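Side-chain contacts in xylanase and alpha-amylase inhibitor protein (PDB 3MU7), which inhibits xylanases and alpha-amylases, on a TIM-barrel scaffold of the glycosyl hydrolase family 18 type: residues T21-N26 with I60-S65; I121-E126 with A172-I177; Y257-T260 with F264-K267. All blocks are in the same frame, centred on the assembly; numbering follows the deposited sequence.

Contact 1. Residues T21-N26 with I60-S65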
loop_
_atom_site.group_PDB
_atom_site.type_symbol
_atom_site.label_atom_id
_atom_site.label_comp_id
_atom_site.label_asym_id
_atom_site.label_seq_id
_atom_site.Cartn_x
_atom_site.Cartn_y
_atom_site.Cartn_z
ATOM N N THR A 21 -2.698 -2.392 -15.978
ATOM C CA THR A 21 -3.044 -1.506 -14.871
ATOM C C THR A 21 -2.213 -0.226 -14.966
ATOM O O THR A 21 -2.742 0.890 -14.914
ATOM C CB THR A 21 -2.846 -2.247 -13.537
ATOM O OG1 THR A 21 -3.794 -3.316 -13.474
ATOM C CG2 THR A 21 -3.046 -1.343 -12.334
ATOM N N CYS A 22 -0.912 -0.385 -15.169
ATOM C CA CYS A 22 -0.041 0.765 -15.342
ATOM C C CYS A 22 -0.370 1.567 -16.591
ATOM O O CYS A 22 -0.318 2.794 -16.559
ATOM C CB CYS A 22 1.415 0.324 -15.334
ATOM S SG CYS A 22 1.836 -0.275 -13.697
ATOM N N ASP A 23 -0.737 0.880 -17.669
ATOM C CA ASP A 23 -1.087 1.539 -18.935
ATOM C C ASP A 23 -2.335 2.414 -18.867
ATOM O O ASP A 23 -2.550 3.250 -19.740
ATOM C CB ASP A 23 -1.237 0.508 -20.055
ATOM C CG ASP A 23 0.088 0.002 -20.557
ATOM O OD1 ASP A 23 1.111 0.675 -20.342
ATOM O OD2 ASP A 23 0.086 -1.077 -21.186
ATOM N N SER A 24 -3.162 2.232 -17.843
ATOM C CA SER A 24 -4.331 3.088 -17.667
ATOM C C SER A 24 -3.931 4.554 -17.524
ATOM O O SER A 24 -4.702 5.446 -17.875
ATOM C CB SER A 24 -5.131 2.669 -16.435
ATOM O OG SER A 24 -4.480 3.074 -15.244
ATOM N N GLY A 25 -2.732 4.803 -17.001
ATOM C CA GLY A 25 -2.271 6.164 -16.733
ATOM C C GLY A 25 -2.942 6.794 -15.524
ATOM O O GLY A 25 -2.792 7.994 -15.290
ATOM N N ASN A 26 -3.684 6.000 -14.756
ATOM C CA ASN A 26 -4.436 6.534 -13.617
ATOM C C ASN A 26 -3.660 6.560 -12.310
ATOM O O ASN A 26 -4.086 7.221 -11.358
ATOM C CB ASN A 26 -5.727 5.747 -13.407
ATOM C CG ASN A 26 -6.766 6.038 -14.457
ATOM O OD1 ASN A 26 -6.496 6.724 -15.446
ATOM N ND2 ASN A 26 -7.965 5.511 -14.256
ATOM N N ILE A 60 6.547 -5.279 -14.163
ATOM C CA ILE A 60 7.077 -4.303 -13.217
ATOM C C ILE A 60 7.937 -3.285 -13.972
ATOM O O ILE A 60 7.785 -2.071 -13.804
ATOM C CB ILE A 60 7.920 -4.996 -12.119
ATOM C CG1 ILE A 60 7.030 -5.825 -11.191
ATOM C CG2 ILE A 60 8.694 -3.971 -11.309
ATOM C CD1 ILE A 60 7.774 -6.928 -10.452
ATOM N N LYS A 61 8.836 -3.787 -14.817
ATOM C CA LYS A 61 9.717 -2.913 -15.587
ATOM C C LYS A 61 8.922 -2.007 -16.519
ATOM O O LYS A 61 9.241 -0.831 -16.671
ATOM C CB LYS A 61 10.750 -3.725 -16.372
ATOM C CG LYS A 61 11.764 -4.429 -15.498
ATOM C CD LYS A 61 12.649 -5.333 -16.347
ATOM C CE LYS A 61 13.628 -6.116 -15.505
ATOM N NZ LYS A 61 14.482 -6.993 -16.360
ATOM N N HIS A 62 7.878 -2.549 -17.133
ATOM C CA HIS A 62 7.029 -1.730 -17.985
ATOM C C HIS A 62 6.375 -0.597 -17.180
ATOM O O HIS A 62 6.383 0.563 -17.593
ATOM C CB HIS A 62 5.956 -2.557 -18.683
ATOM C CG HIS A 62 5.024 -1.716 -19.490
ATOM N ND1 HIS A 62 5.416 -1.099 -20.656
ATOM C CD2 HIS A 62 3.739 -1.344 -19.283
ATOM C CE1 HIS A 62 4.409 -0.401 -21.148
ATOM N NE2 HIS A 62 3.381 -0.528 -20.329
ATOM N N CYS A 63 5.813 -0.939 -16.022
ATOM C CA CYS A 63 5.242 0.049 -15.108
ATOM C C CYS A 63 6.246 1.151 -14.795
ATOM O O CYS A 63 5.921 2.341 -14.889
ATOM C CB CYS A 63 4.806 -0.627 -13.816
ATOM S SG CYS A 63 3.312 -1.628 -14.000
ATOM N N GLN A 64 7.463 0.758 -14.427
ATOM C CA GLN A 64 8.488 1.716 -14.049
ATOM C C GLN A 64 8.893 2.598 -15.224
ATOM O O GLN A 64 9.160 3.788 -15.048
ATOM C CB GLN A 64 9.690 0.993 -13.456
ATOM C CG GLN A 64 9.360 0.356 -12.112
ATOM C CD GLN A 64 10.422 -0.596 -11.621
ATOM O OE1 GLN A 64 11.090 -1.260 -12.409
ATOM N NE2 GLN A 64 10.567 -0.685 -10.306
ATOM N N SER A 65 8.913 2.026 -16.426
ATOM C CA SER A 65 9.213 2.794 -17.637
ATOM C C SER A 65 8.144 3.854 -17.915
ATOM O O SER A 65 8.402 4.838 -18.615
ATOM C CB SER A 65 9.387 1.866 -18.842
ATOM O OG SER A 65 8.144 1.455 -19.385
#
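Cys-22 and Cys-63 bring two helix ends together, with their CA atoms 5.3 Å apart. Segment 21-26 holds the last turn of helix 18-23 and the loop after it. Segment 60-65 is the C-terminal part of helix 56-65. Gly-25, with positive phi, is the first residue to leave the helical path. Just before it, Ser-24 OG bonds to Thr-21 O. Ser-24 OG also accepts a hydrogen bond from Asn-26 N at 3.1 Å. That second bond makes an ST turn.

The covalent link is the disulfide, with Cys-22 SG 2.0 Å from Cys-63 SG. Its S-S torsion of 93° is close to the relaxed value. Beside it, His-62 NE2 donates to Asp-23 OD1 at 2.6 Å, and the bond is nearly straight (168°). The oxygen lies at the ring edge, in the imidazole plane. It is met on its syn side, with the donor somewhat out of the carboxylate plane. Ring and carboxylate stand almost perpendicular. The ring reaches across because His-62 CG is anti to the backbone N (chi1 176°). Asp-23 OD1 also forms a salt bridge with Lys-66, just past the helix end. The lysine charge would probably keep the carboxylate ionised.

The disulfide is buried, while the Asp-23 side lies toward the surface. Leu-18 of helix 18-23 packs on Ile-60 and Cys-63. The contact thus joins two helices on the outside of the barrel, those that precede strands 29-37 and 69-76.

Contact 2. Residues I121-E126 with A172-I177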
loop_
_atom_site.group_PDB
_atom_site.type_symbol
_atom_site.label_atom_id
_atom_site.label_comp_id
_atom_site.label_asym_id
_atom_site.label_seq_id
_atom_site.Cartn_x
_atom_site.Cartn_y
_atom_site.Cartn_z
ATOM N N ILE A 121 8.645 -0.858 -0.153
ATOM C CA ILE A 121 7.900 -1.831 0.634
ATOM C C ILE A 121 6.761 -1.140 1.357
ATOM O O ILE A 121 6.959 -0.097 1.987
ATOM C CB ILE A 121 8.816 -2.530 1.687
ATOM C CG1 ILE A 121 10.040 -3.202 1.036
ATOM C CG2 ILE A 121 8.011 -3.499 2.563
ATOM C CD1 ILE A 121 9.714 -4.310 0.051
ATOM N N ASP A 122 5.585 -1.750 1.271
ATOM C CA ASP A 122 4.378 -1.262 1.924
ATOM C C ASP A 122 4.033 -2.154 3.115
ATOM O O ASP A 122 3.915 -3.371 2.973
ATOM C CB ASP A 122 3.238 -1.267 0.905
ATOM C CG ASP A 122 1.907 -0.886 1.500
ATOM O OD1 ASP A 122 1.769 0.266 1.962
ATOM O OD2 ASP A 122 0.988 -1.731 1.476
ATOM N N PHE A 123 3.879 -1.545 4.288
ATOM C CA PHE A 123 3.538 -2.268 5.523
ATOM C C PHE A 123 2.016 -2.307 5.659
ATOM O O PHE A 123 1.399 -1.350 6.152
ATOM C CB PHE A 123 4.107 -1.546 6.752
ATOM C CG PHE A 123 5.581 -1.762 7.010
ATOM C CD1 PHE A 123 6.018 -2.029 8.304
ATOM C CD2 PHE A 123 6.532 -1.665 5.992
ATOM C CE1 PHE A 123 7.379 -2.191 8.590
ATOM C CE2 PHE A 123 7.893 -1.835 6.271
ATOM C CZ PHE A 123 8.314 -2.098 7.574
ATOM N N HIS A 124 1.399 -3.400 5.232
ATOM C CA HIS A 124 -0.058 -3.577 5.367
ATOM C C HIS A 124 -0.309 -4.568 6.513
ATOM O O HIS A 124 -0.892 -5.642 6.336
ATOM C CB HIS A 124 -0.654 -4.060 4.037
ATOM C CG HIS A 124 -2.152 -3.965 3.946
ATOM N ND1 HIS A 124 -2.778 -3.128 3.048
ATOM C CD2 HIS A 124 -3.141 -4.610 4.611
ATOM C CE1 HIS A 124 -4.088 -3.259 3.166
ATOM N NE2 HIS A 124 -4.335 -4.152 4.105
ATOM N N ILE A 125 0.146 -4.186 7.701
ATOM C CA ILE A 125 0.099 -5.051 8.876
ATOM C C ILE A 125 -1.241 -4.879 9.565
ATOM O O ILE A 125 -1.525 -3.822 10.137
ATOM C CB ILE A 125 1.272 -4.754 9.840
ATOM C CG1 ILE A 125 2.625 -4.814 9.106
ATOM C CG2 ILE A 125 1.224 -5.682 11.053
ATOM C CD1 ILE A 125 2.877 -6.091 8.288
ATOM N N GLU A 126 -2.053 -5.931 9.509
ATOM C CA GLU A 126 -3.440 -5.869 9.944
ATOM C C GLU A 126 -3.691 -6.614 11.255
ATOM O O GLU A 126 -4.788 -6.543 11.804
ATOM C CB GLU A 126 -4.353 -6.389 8.824
ATOM C CG GLU A 126 -5.833 -6.041 8.985
ATOM C CD GLU A 126 -6.145 -4.530 8.831
ATOM O OE1 GLU A 126 -5.803 -3.940 7.756
ATOM O OE2 GLU A 126 -6.731 -3.977 9.741
ATOM N N ALA A 172 8.424 8.347 12.262
ATOM C CA ALA A 172 8.560 9.197 11.062
ATOM C C ALA A 172 9.233 8.486 9.889
ATOM O O ALA A 172 9.658 9.120 8.930
ATOM C CB ALA A 172 9.271 10.532 11.379
ATOM N N THR A 173 9.290 7.164 9.950
ATOM C CA THR A 173 10.038 6.372 8.972
ATOM C C THR A 173 9.355 6.257 7.603
ATOM O O THR A 173 10.034 6.042 6.600
ATOM C CB THR A 173 10.371 4.963 9.550
ATOM O OG1 THR A 173 11.409 4.321 8.786
ATOM C CG2 THR A 173 9.129 4.080 9.629
ATOM N N PHE A 174 8.030 6.407 7.546
ATOM C CA PHE A 174 7.310 6.193 6.290
ATOM C C PHE A 174 7.294 7.421 5.404
ATOM O O PHE A 174 6.989 8.535 5.855
ATOM C CB PHE A 174 5.885 5.692 6.537
ATOM C CG PHE A 174 5.840 4.369 7.239
ATOM C CD1 PHE A 174 5.399 4.287 8.553
ATOM C CD2 PHE A 174 6.263 3.206 6.595
ATOM C CE1 PHE A 174 5.377 3.063 9.215
ATOM C CE2 PHE A 174 6.244 1.986 7.246
ATOM C CZ PHE A 174 5.794 1.909 8.557
ATOM N N ASP A 175 7.625 7.211 4.135
ATOM C CA ASP A 175 7.548 8.251 3.122
ATOM C C ASP A 175 6.115 8.663 2.839
ATOM O O ASP A 175 5.848 9.821 2.511
ATOM C CB ASP A 175 8.203 7.758 1.840
ATOM C CG ASP A 175 9.663 7.460 2.035
ATOM O OD1 ASP A 175 10.445 8.422 2.187
ATOM O OD2 ASP A 175 10.033 6.276 2.081
ATOM N N ALA A 176 5.198 7.702 2.949
ATOM C CA ALA A 176 3.785 7.946 2.723
ATOM C C ALA A 176 2.989 6.924 3.489
ATOM O O ALA A 176 3.454 5.813 3.749
ATOM C CB ALA A 176 3.443 7.866 1.244
ATOM N N ILE A 177 1.784 7.312 3.866
ATOM C CA ILE A 177 0.833 6.360 4.405
ATOM C C ILE A 177 -0.482 6.522 3.667
ATOM O O ILE A 177 -0.828 7.624 3.236
ATOM C CB ILE A 177 0.646 6.505 5.926
ATOM C CG1 ILE A 177 -0.172 7.743 6.274
ATOM C CG2 ILE A 177 1.996 6.437 6.655
ATOM C CD1 ILE A 177 -0.499 7.846 7.731
#
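Phe-123 and Phe-174 form a T-shaped pair, the edge of Phe-174 turned to the face of Phe-123. The ring centroids are 5.2 Å apart and the planes stand at 73°. The edge is carried by CE2 and CZ of Phe-174. Phe-174 CE2 lies 3.8 Å from Phe-123 CG. It sits over the face, offset toward the rim. Phe-174 CZ follows alongside, 4.0 Å from Phe-123 CD1. Phe-174 CG lies anti to its carbonyl carbon (chi1 -62°), which brings the ring end nearer to Phe-123.

Next to the pair, the CG2 methyl of Thr-173 sits over the centre of one face of Phe-174, 3.8 Å above its plane. Leu-152 and Ala-154 of strand 151-154 also touch the Phe-174 side chain. Phe-123 is packed by Leu-136 and Leu-140 of helix 133-144, by Leu-165 and by Ile-74 of strand 69-76.

The pair lies in the layer between barrel strands and outer helices. Asp-122 turns the other way, to Tyr-8 and Trp-178. By family comparison, Asp-122, His-124 and Glu-126 fall in the family 18 DxxDxDxE signature at the end of strand 120-125, with His-124 where the motif has Asp.

Contact 3. Residues Y257-T260 with F264-K267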
loop_
_atom_site.group_PDB
_atom_site.type_symbol
_atom_site.label_atom_id
_atom_site.label_comp_id
_atom_site.label_asym_id
_atom_site.label_seq_id
_atom_site.Cartn_x
_atom_site.Cartn_y
_atom_site.Cartn_z
ATOM N N TYR A 257 -8.565 -4.659 -9.215
ATOM C CA TYR A 257 -9.593 -5.567 -9.706
ATOM C C TYR A 257 -10.946 -4.863 -9.763
ATOM O O TYR A 257 -11.613 -4.870 -10.799
ATOM C CB TYR A 257 -9.641 -6.788 -8.797
ATOM C CG TYR A 257 -10.698 -7.810 -9.095
ATOM C CD1 TYR A 257 -10.745 -8.467 -10.322
ATOM C CD2 TYR A 257 -11.612 -8.175 -8.114
ATOM C CE1 TYR A 257 -11.703 -9.441 -10.569
ATOM C CE2 TYR A 257 -12.570 -9.145 -8.352
ATOM C CZ TYR A 257 -12.609 -9.773 -9.577
ATOM O OH TYR A 257 -13.571 -10.733 -9.801
ATOM N N TRP A 258 -11.338 -4.239 -8.659
ATOM C CA TRP A 258 -12.624 -3.554 -8.597
ATOM C C TRP A 258 -12.668 -2.231 -9.344
ATOM O O TRP A 258 -13.703 -1.873 -9.911
ATOM C CB TRP A 258 -13.089 -3.400 -7.151
ATOM C CG TRP A 258 -13.556 -4.705 -6.591
ATOM C CD1 TRP A 258 -12.919 -5.481 -5.670
ATOM C CD2 TRP A 258 -14.753 -5.402 -6.946
ATOM N NE1 TRP A 258 -13.651 -6.619 -5.418
ATOM C CE2 TRP A 258 -14.779 -6.596 -6.193
ATOM C CE3 TRP A 258 -15.805 -5.137 -7.835
ATOM C CZ2 TRP A 258 -15.822 -7.523 -6.292
ATOM C CZ3 TRP A 258 -16.840 -6.061 -7.936
ATOM C CH2 TRP A 258 -16.838 -7.241 -7.169
ATOM N N ASP A 259 -11.555 -1.503 -9.359
ATOM C CA ASP A 259 -11.457 -0.245 -10.101
ATOM C C ASP A 259 -11.626 -0.478 -11.606
ATOM O O ASP A 259 -12.181 0.362 -12.316
ATOM C CB ASP A 259 -10.116 0.427 -9.804
ATOM C CG ASP A 259 -10.093 1.897 -10.170
ATOM O OD1 ASP A 259 -11.151 2.554 -10.185
ATOM O OD2 ASP A 259 -8.988 2.401 -10.420
ATOM N N THR A 260 -11.166 -1.627 -12.093
ATOM C CA THR A 260 -11.361 -1.997 -13.496
ATOM C C THR A 260 -12.855 -2.078 -13.825
ATOM O O THR A 260 -13.278 -1.594 -14.880
ATOM C CB THR A 260 -10.679 -3.339 -13.813
ATOM O OG1 THR A 260 -9.275 -3.250 -13.536
ATOM C CG2 THR A 260 -10.867 -3.747 -15.275
ATOM N N PHE A 264 -13.881 3.842 -11.048
ATOM C CA PHE A 264 -13.798 4.841 -9.981
ATOM C C PHE A 264 -12.694 5.862 -10.240
ATOM O O PHE A 264 -12.942 7.073 -10.200
ATOM C CB PHE A 264 -13.565 4.135 -8.643
ATOM C CG PHE A 264 -13.785 5.005 -7.430
ATOM C CD1 PHE A 264 -14.946 4.884 -6.682
ATOM C CD2 PHE A 264 -12.813 5.903 -7.005
ATOM C CE1 PHE A 264 -15.145 5.655 -5.548
ATOM C CE2 PHE A 264 -13.009 6.681 -5.874
ATOM C CZ PHE A 264 -14.181 6.556 -5.150
ATOM N N SER A 265 -11.478 5.391 -10.520
ATOM C CA SER A 265 -10.373 6.320 -10.765
ATOM C C SER A 265 -10.581 7.149 -12.040
ATOM O O SER A 265 -10.229 8.323 -12.065
ATOM C CB SER A 265 -9.011 5.624 -10.780
ATOM O OG SER A 265 -8.958 4.643 -11.790
ATOM N N ASN A 266 -11.147 6.548 -13.089
ATOM C CA ASN A 266 -11.524 7.323 -14.282
ATOM C C ASN A 266 -12.443 8.488 -13.907
ATOM O O ASN A 266 -12.229 9.619 -14.349
ATOM C CB ASN A 266 -12.186 6.441 -15.350
ATOM C CG ASN A 266 -11.178 5.679 -16.197
ATOM O OD1 ASN A 266 -9.989 5.999 -16.220
ATOM N ND2 ASN A 266 -11.660 4.668 -16.914
ATOM N N LYS A 267 -13.435 8.215 -13.059
ATOM C CA LYS A 267 -14.394 9.232 -12.616
ATOM C C LYS A 267 -13.755 10.298 -11.728
ATOM O O LYS A 267 -14.064 11.488 -11.858
ATOM C CB LYS A 267 -15.582 8.581 -11.903
ATOM C CG LYS A 267 -16.435 7.709 -12.811
ATOM C CD LYS A 267 -17.510 6.984 -12.025
ATOM C CE LYS A 267 -18.206 5.942 -12.878
ATOM N NZ LYS A 267 -19.148 5.125 -12.064
#
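Asp-259 OD2 is gripped by two hydroxyls, Ser-265 OG across the contact and Tyr-27 OH from outside it. The bond from Ser-265 OG to Asp-259 OD2 is short, 2.6 Å. The serine meets this oxygen on its syn side, 19° out of the carboxylate plane. The other oxygen takes a backbone N-H. Ser-265 N donates to Asp-259 OD1 at 2.9 Å, nearly straight (166°), and Asp-259 OD1 receives it on its syn lone pair. One carboxylate therefore holds both the hydroxyl and the amide of the same serine, and these two bonds fix the rotation of the carboxylate. Asp-259 CG is anti to the backbone N (chi1 -162°), which carries the carboxylate across to the start of helix 264-269.

Phe-264 N lies 3.1 Å from Asp-259 OD1, but the angle is poor. This amide bonds instead to Ser-262 OG. Beside it, Phe-264 CB packs 3.3 Å from Asp-259 OD1, while its ring turns away from Asp-259. Though buried, the carboxylate is probably kept charged by its donors and the helix N-terminus.

The site lies where helix 256-262 passes into helix 264-269. Leu-253 of strand 248-254 touches Asp-259, Phe-264 and Ser-265. Pro-231 and Val-234 of helix 231-242 pack on Phe-264, so the short turn is backed by the last barrel strand and a neighbouring helix.

In the fold
From the N terminus, contact 1 comes first. Its disulfide closes a loop that includes strand 29-37, and it joins two outer helices. Contact 2 closes a second loop, of 45 residues, with helix 133-144, strand 151-154 and helix 166-170. Contact 3 is local, bracing the turn between the two last helices. The three run in series, with none nested or crossing. Contacts 1 and 3 still meet in space: Asn-26 ND2 is 2.8 Å from Ser-265 OG and 2.9 Å from Asn-266 OD1. These two probable hydrogen bonds link the start of helix 264-269 to the loop after helix 18-23. Contact 2 stands apart, its centre about 22 Å from that of contact 1.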